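Side-chain contacts in bifunctional endomannanase/endoglucanase (PDB 3W0K), which probably hydrolyses beta-linked mannan and glucan chains, as a bifunctional endomannanase/endoglucanase of glycoside hydrolase family 5: residues Leu28-Leu31 / Ala32-Phe36; Leu290-Lys294 / Gly295-Ile299. All coordinates share one frame; numbering follows the deposited sequence.

Both interactions belong to the eight-stranded beta/alpha barrel of this family 5 glycoside hydrolase, and their centres lie about 15 Å apart. Interaction 1 comes first along the chain: it closes helix 25-33, the helix of the beta-alpha-beta unit between strands 4-7 and 38-44. Interaction 2 follows near the far end, in the loop that leaves strand 287-290, the eighth of the barrel and the neighbour of strand 4-7. The two touch directly, CD2 of F30 lying 3.5 Å from CE1 of F293 and CE2 of F30 3.9 Å from CD1 of I299. The packing thus joins the first helix to the loop after the last strand, where the barrel closes.

Interaction 1. Residues Leu28-Leu31 / Ala32-Phe36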
ATOM      1  N   LEU A  28     -12.231 -12.596  -1.266  1.00 10.42           N
ATOM      2  CA  LEU A  28     -11.604 -13.005  -0.014  1.00 10.12           C
ATOM      3  C   LEU A  28     -11.520 -14.529   0.074  1.00  9.43           C
ATOM      4  O   LEU A  28     -10.534 -15.067   0.578  1.00 11.56           O
ATOM      5  CB  LEU A  28     -12.354 -12.425   1.188  1.00 10.47           C
ATOM      6  CG  LEU A  28     -12.311 -10.900   1.334  1.00 10.93           C
ATOM      7  CD1 LEU A  28     -13.112 -10.476   2.555  1.00 11.51           C
ATOM      8  CD2 LEU A  28     -10.873 -10.424   1.459  1.00 12.15           C
ATOM      9  N   ASP A  29     -12.547 -15.219  -0.427  1.00 10.59           N
ATOM     10  CA  ASP A  29     -12.557 -16.683  -0.435  1.00 11.70           C
ATOM     11  C   ASP A  29     -11.416 -17.183  -1.319  1.00 10.85           C
ATOM     12  O   ASP A  29     -10.755 -18.167  -0.993  1.00 11.40           O
ATOM     13  CB  ASP A  29     -13.888 -17.230  -0.970  1.00 12.09           C
ATOM     14  CG  ASP A  29     -15.005 -17.207   0.066  1.00 15.98           C
ATOM     15  OD1 ASP A  29     -14.723 -17.093   1.280  1.00 15.39           O
ATOM     16  OD2 ASP A  29     -16.177 -17.330  -0.343  1.00 17.06           O
ATOM     17  N   PHE A  30     -11.176 -16.497  -2.435  1.00 10.77           N
ATOM     18  CA  PHE A  30     -10.090 -16.887  -3.330  1.00 10.88           C
ATOM     19  C   PHE A  30      -8.749 -16.753  -2.610  1.00 10.67           C
ATOM     20  O   PHE A  30      -7.915 -17.654  -2.676  1.00 11.37           O
ATOM     21  CB  PHE A  30     -10.091 -16.039  -4.609  1.00 10.98           C
ATOM     22  CG  PHE A  30      -9.014 -16.421  -5.588  1.00 11.78           C
ATOM     23  CD1 PHE A  30      -9.293 -17.277  -6.650  1.00 10.35           C
ATOM     24  CD2 PHE A  30      -7.715 -15.936  -5.444  1.00 10.66           C
ATOM     25  CE1 PHE A  30      -8.299 -17.644  -7.550  1.00 10.55           C
ATOM     26  CE2 PHE A  30      -6.708 -16.298  -6.339  1.00 11.74           C
ATOM     27  CZ  PHE A  30      -7.001 -17.155  -7.396  1.00 11.87           C
ATOM     28  N   LEU A  31      -8.543 -15.630  -1.926  1.00 10.46           N
ATOM     29  CA  LEU A  31      -7.300 -15.418  -1.194  1.00 10.35           C
ATOM     30  C   LEU A  31      -7.065 -16.557  -0.206  1.00 10.56           C
ATOM     31  O   LEU A  31      -5.992 -17.159  -0.183  1.00 11.08           O
ATOM     32  CB  LEU A  31      -7.328 -14.085  -0.439  1.00 11.01           C
ATOM     33  CG  LEU A  31      -6.751 -12.857  -1.147  1.00  9.77           C
ATOM     34  CD1 LEU A  31      -7.565 -12.514  -2.383  1.00 11.56           C
ATOM     35  CD2 LEU A  31      -6.748 -11.688  -0.172  1.00  9.71           C
ATOM     36  N   ALA A  32      -8.096 -16.868   0.578  1.00 11.54           N
ATOM     37  CA  ALA A  32      -8.017 -17.926   1.577  1.00 11.79           C
ATOM     38  C   ALA A  32      -7.742 -19.287   0.947  1.00 12.86           C
ATOM     39  O   ALA A  32      -6.909 -20.048   1.440  1.00 13.39           O
ATOM     40  CB  ALA A  32      -9.309 -17.974   2.393  1.00 12.72           C
ATOM     41  N   GLU A  33      -8.424 -19.575  -0.159  1.00 11.96           N
ATOM     42  CA  GLU A  33      -8.259 -20.852  -0.844  1.00 13.25           C
ATOM     43  C   GLU A  33      -6.913 -21.027  -1.541  1.00 13.93           C
ATOM     44  O   GLU A  33      -6.513 -22.151  -1.850  1.00 16.09           O
ATOM     45  CB  GLU A  33      -9.408 -21.075  -1.827  1.00 13.14           C
ATOM     46  CG  GLU A  33     -10.751 -21.274  -1.132  1.00 14.24           C
ATOM     47  CD  GLU A  33     -11.921 -21.392  -2.090  1.00 15.76           C
ATOM     48  OE1 GLU A  33     -11.707 -21.404  -3.320  1.00 16.42           O
ATOM     49  OE2 GLU A  33     -13.065 -21.480  -1.603  1.00 17.87           O
ATOM     50  N   THR A  34      -6.208 -19.925  -1.780  1.00 12.25           N
ATOM     51  CA  THR A  34      -4.906 -19.997  -2.434  1.00 11.91           C
ATOM     52  C   THR A  34      -3.733 -19.656  -1.514  1.00 12.73           C
ATOM     53  O   THR A  34      -2.614 -19.433  -1.976  1.00 14.02           O
ATOM     54  CB  THR A  34      -4.854 -19.143  -3.723  1.00 12.64           C
ATOM     55  OG1 THR A  34      -5.231 -17.794  -3.427  1.00 12.93           O
ATOM     56  CG2 THR A  34      -5.797 -19.710  -4.781  1.00 13.21           C
ATOM     57  N   GLY A  35      -3.998 -19.596  -0.210  1.00 12.94           N
ATOM     58  CA  GLY A  35      -2.935 -19.338   0.746  1.00 12.91           C
ATOM     59  C   GLY A  35      -2.553 -17.913   1.102  1.00 12.46           C
ATOM     60  O   GLY A  35      -1.576 -17.716   1.826  1.00 15.14           O
ATOM     61  N   PHE A  36      -3.275 -16.924   0.584  1.00 11.41           N
ATOM     62  CA  PHE A  36      -2.978 -15.531   0.919  1.00 11.31           C
ATOM     63  C   PHE A  36      -3.575 -15.250   2.294  1.00 11.84           C
ATOM     64  O   PHE A  36      -4.605 -15.821   2.656  1.00 13.58           O
ATOM     65  CB  PHE A  36      -3.535 -14.582  -0.144  1.00 11.58           C
ATOM     66  CG  PHE A  36      -2.874 -14.733  -1.486  1.00 13.87           C
ATOM     67  CD1 PHE A  36      -1.692 -14.057  -1.774  1.00 13.55           C
ATOM     68  CD2 PHE A  36      -3.425 -15.561  -2.458  1.00 14.16           C
ATOM     69  CE1 PHE A  36      -1.069 -14.200  -3.012  1.00 15.39           C
ATOM     70  CE2 PHE A  36      -2.809 -15.713  -3.699  1.00 15.76           C
ATOM     71  CZ  PHE A  36      -1.630 -15.032  -3.977  1.00 15.75           C
TER
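T34 folds back onto F30 at the C-terminal end of helix 25-33, which finishes in a Schellman motif. The evidence for the motif is a short bond from F36 N to L31 O (2.8 Å), a weak one from G35 N to A32 O, and the positive phi of G35 (87°), the C-prime residue. L31 O is held twice, since T34 N also donates to it, and the two donors arrive from opposite faces of its carbonyl plane. T34 OG1 donates to F30 O at 2.8 Å, from above the carbonyl plane. With chi1 at 55°, OG1 sits between backbone N and carbonyl carbon, which leaves CG2 to rest over one face of the F30 ring, 4.0 Å from its centroid and 21° off the normal: a CH-pi contact displaced toward the rim. L31 and F36 complete the tight side, CG of L31 meeting CB of F36 at 3.8 Å, while L31 O lies at the edge of the F36 ring.

The other side is looser. E33 is exposed, and the one close approach of its extended chain is CG to D29 O, at 3.1 Å. The carboxylates do not meet: D29 OD1 is in a salt bridge with R75, while D29 OD2 stays 5.3 Å from E33 OE2.

Beyond the two segments, L28 and L31 pack on V39 of strand 38-44, F30 and F36 both reach L322 of helix 319-327, and F36 also meets F6 of strand 4-7, which places the helix end between barrel strands and the C-terminal helix.

Interaction 2. Residues Leu290-Lys294 / Gly295-Ile299; sequences LWNFK and GPFGI
L290, the last residue of strand 287-290, sets its CG 3.3 Å from F297 O, where the loop leaving the eighth strand of the beta/alpha barrel doubles back through a type I beta turn from G295 to G298. Its CD2 also meets CG2 of I299 at 3.8 Å.

W291 follows, with CG anti to its backbone N (chi1 178°), a torsion that carries the indole over to F297. The five-membered ring presents its edge to the F297 face; centroids 5.2 Å apart and planes at 83° establish a T-shaped pair, closest at the CD1 atoms of the two residues. The W291 side chain also comes within about 3 Å, between nearest atoms, of a bound Tris molecule, probably from the crystallisation liquor, which is consistent with a pocket at this end of the barrel.

N292 ties the loop together. Its OD1 accepts F297 N at 3.0 Å, the donor being tilted 23° from the amide carbonyl plane, and the same oxygen lies at the edge of the F297 ring. The N292 side chain thereby pins the turn to the chain entering the loop. ND2 adds a weak bond to W291 O, and backbone N a weak one to F297 O.

F293 starts out away from the turn, but its ring swings back until CE1 meets CD1 of I299, and it also touches A27 and L31 of helix 25-33. Its carbonyl O accepts I299 N and lies beside G298 CA in a CA-H...O contact.

K294 sends its NZ out of the loop to a salt bridge with D24. G295, where a side chain would run into N292 OD1 and K294 O, begins the turn, which is closed by G298 N donating to G295 O at 2.9 Å.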
ATOM      1  N   LEU A 290      -0.040  -7.166  -3.728  1.00  8.40           N
ATOM      2  CA  LEU A 290      -0.265  -6.624  -5.070  1.00  9.08           C
ATOM      3  C   LEU A 290      -1.304  -5.502  -4.997  1.00  9.76           C
ATOM      4  O   LEU A 290      -2.249  -5.577  -4.204  1.00  8.68           O
ATOM      5  CB  LEU A 290      -0.737  -7.740  -6.011  1.00  9.90           C
ATOM      6  CG  LEU A 290      -0.512  -7.533  -7.511  1.00 10.06           C
ATOM      7  CD1 LEU A 290       0.977  -7.550  -7.833  1.00  9.91           C
ATOM      8  CD2 LEU A 290      -1.224  -8.625  -8.286  1.00 10.91           C
ATOM      9  N   TRP A 291      -1.138  -4.469  -5.820  1.00  9.01           N
ATOM     10  CA  TRP A 291      -2.063  -3.335  -5.793  1.00  9.25           C
ATOM     11  C   TRP A 291      -3.526  -3.681  -6.084  1.00 10.02           C
ATOM     12  O   TRP A 291      -4.424  -3.139  -5.446  1.00  9.74           O
ATOM     13  CB  TRP A 291      -1.575  -2.196  -6.693  1.00  9.56           C
ATOM     14  CG  TRP A 291      -2.532  -1.036  -6.731  1.00  9.79           C
ATOM     15  CD1 TRP A 291      -3.125  -0.505  -7.837  1.00 12.05           C
ATOM     16  CD2 TRP A 291      -3.049  -0.306  -5.608  1.00 10.01           C
ATOM     17  NE1 TRP A 291      -3.987   0.507  -7.476  1.00 12.00           N
ATOM     18  CE2 TRP A 291      -3.958   0.647  -6.113  1.00 10.91           C
ATOM     19  CE3 TRP A 291      -2.836  -0.370  -4.223  1.00  9.82           C
ATOM     20  CZ2 TRP A 291      -4.657   1.531  -5.282  1.00 11.83           C
ATOM     21  CZ3 TRP A 291      -3.533   0.511  -3.395  1.00 10.76           C
ATOM     22  CH2 TRP A 291      -4.432   1.447  -3.931  1.00 10.99           C
ATOM     23  N   ASN A 292      -3.771  -4.555  -7.056  1.00  8.52           N
ATOM     24  CA  ASN A 292      -5.146  -4.958  -7.372  1.00  9.44           C
ATOM     25  C   ASN A 292      -5.272  -6.476  -7.338  1.00  9.48           C
ATOM     26  O   ASN A 292      -4.274  -7.196  -7.454  1.00  9.58           O
ATOM     27  CB  ASN A 292      -5.559  -4.550  -8.799  1.00 10.43           C
ATOM     28  CG  ASN A 292      -5.723  -3.058  -8.993  1.00 12.00           C
ATOM     29  OD1 ASN A 292      -5.554  -2.564 -10.106  1.00 12.76           O
ATOM     30  ND2 ASN A 292      -6.119  -2.345  -7.947  1.00 12.51           N
ATOM     31  N   PHE A 293      -6.499  -6.947  -7.129  1.00 10.87           N
ATOM     32  CA  PHE A 293      -6.808  -8.370  -7.199  1.00 11.19           C
ATOM     33  C   PHE A 293      -7.445  -8.382  -8.591  1.00 11.82           C
ATOM     34  O   PHE A 293      -6.933  -9.002  -9.521  1.00 10.50           O
ATOM     35  CB  PHE A 293      -7.818  -8.794  -6.131  1.00 10.58           C
ATOM     36  CG  PHE A 293      -8.305 -10.200  -6.301  1.00 10.19           C
ATOM     37  CD1 PHE A 293      -7.432 -11.271  -6.148  1.00 10.56           C
ATOM     38  CD2 PHE A 293      -9.622 -10.454  -6.675  1.00 11.46           C
ATOM     39  CE1 PHE A 293      -7.862 -12.579  -6.370  1.00 11.72           C
ATOM     40  CE2 PHE A 293     -10.065 -11.756  -6.899  1.00 10.61           C
ATOM     41  CZ  PHE A 293      -9.179 -12.821  -6.746  1.00 12.23           C
ATOM     42  N   LYS A 294      -8.558  -7.663  -8.725  1.00 12.61           N
ATOM     43  CA  LYS A 294      -9.225  -7.486 -10.010  1.00 12.89           C
ATOM     44  C   LYS A 294      -8.821  -6.072 -10.414  1.00 13.27           C
ATOM     45  O   LYS A 294      -8.738  -5.183  -9.563  1.00 15.44           O
ATOM     46  CB  LYS A 294     -10.748  -7.577  -9.874  1.00 14.42           C
ATOM     47  CG  LYS A 294     -11.273  -8.998  -9.842  1.00 15.43           C
ATOM     48  CD  LYS A 294     -12.778  -9.034  -9.657  1.00 16.14           C
ATOM     49  CE  LYS A 294     -13.169  -8.629  -8.251  1.00 18.12           C
ATOM     50  NZ  LYS A 294     -14.643  -8.706  -8.062  1.00 17.94           N
ATOM     51  N   GLY A 295      -8.511  -5.876 -11.691  1.00 12.91           N
ATOM     52  CA  GLY A 295      -8.101  -4.561 -12.151  1.00 13.15           C
ATOM     53  C   GLY A 295      -6.790  -4.609 -12.912  1.00 12.68           C
ATOM     54  O   GLY A 295      -6.152  -5.658 -12.977  1.00 12.44           O
ATOM     55  N   PRO A 296      -6.342  -3.472 -13.473  1.00 13.53           N
ATOM     56  CA  PRO A 296      -5.096  -3.369 -14.244  1.00 12.66           C
ATOM     57  C   PRO A 296      -3.844  -3.899 -13.549  1.00 11.58           C
ATOM     58  O   PRO A 296      -2.986  -4.496 -14.198  1.00 12.11           O
ATOM     59  CB  PRO A 296      -4.997  -1.871 -14.524  1.00 13.84           C
ATOM     60  CG  PRO A 296      -6.428  -1.455 -14.612  1.00 17.46           C
ATOM     61  CD  PRO A 296      -7.038  -2.174 -13.435  1.00 13.57           C
ATOM     62  N   PHE A 297      -3.727  -3.654 -12.244  1.00 10.73           N
ATOM     63  CA  PHE A 297      -2.579  -4.118 -11.460  1.00 10.25           C
ATOM     64  C   PHE A 297      -2.868  -5.453 -10.770  1.00  8.86           C
ATOM     65  O   PHE A 297      -2.160  -5.832  -9.831  1.00  9.37           O
ATOM     66  CB  PHE A 297      -2.218  -3.096 -10.372  1.00 10.07           C
ATOM     67  CG  PHE A 297      -1.526  -1.863 -10.877  1.00 11.55           C
ATOM     68  CD1 PHE A 297      -2.259  -0.779 -11.346  1.00 12.68           C
ATOM     69  CD2 PHE A 297      -0.138  -1.766 -10.832  1.00 12.14           C
ATOM     70  CE1 PHE A 297      -1.618   0.391 -11.761  1.00 13.85           C
ATOM     71  CE2 PHE A 297       0.513  -0.603 -11.243  1.00 14.70           C
ATOM     72  CZ  PHE A 297      -0.230   0.478 -11.709  1.00 13.22           C
ATOM     73  N   GLY A 298      -3.892  -6.168 -11.231  1.00  9.66           N
ATOM     74  CA  GLY A 298      -4.250  -7.429 -10.596  1.00 10.01           C
ATOM     75  C   GLY A 298      -3.904  -8.710 -11.332  1.00 10.12           C
ATOM     76  O   GLY A 298      -3.115  -8.714 -12.279  1.00 10.48           O
ATOM     77  N   ILE A 299      -4.465  -9.815 -10.850  1.00 11.17           N
ATOM     78  CA  ILE A 299      -4.243 -11.122 -11.464  1.00 11.12           C
ATOM     79  C   ILE A 299      -5.469 -11.591 -12.247  1.00 11.74           C
ATOM     80  O   ILE A 299      -5.392 -12.559 -13.004  1.00 12.32           O
ATOM     81  CB  ILE A 299      -3.869 -12.218 -10.427  1.00 11.56           C
ATOM     82  CG1 ILE A 299      -4.997 -12.425  -9.413  1.00 11.66           C
ATOM     83  CG2 ILE A 299      -2.565 -11.868  -9.732  1.00 10.90           C
ATOM     84  CD1 ILE A 299      -4.850 -13.695  -8.585  1.00 12.56           C
TER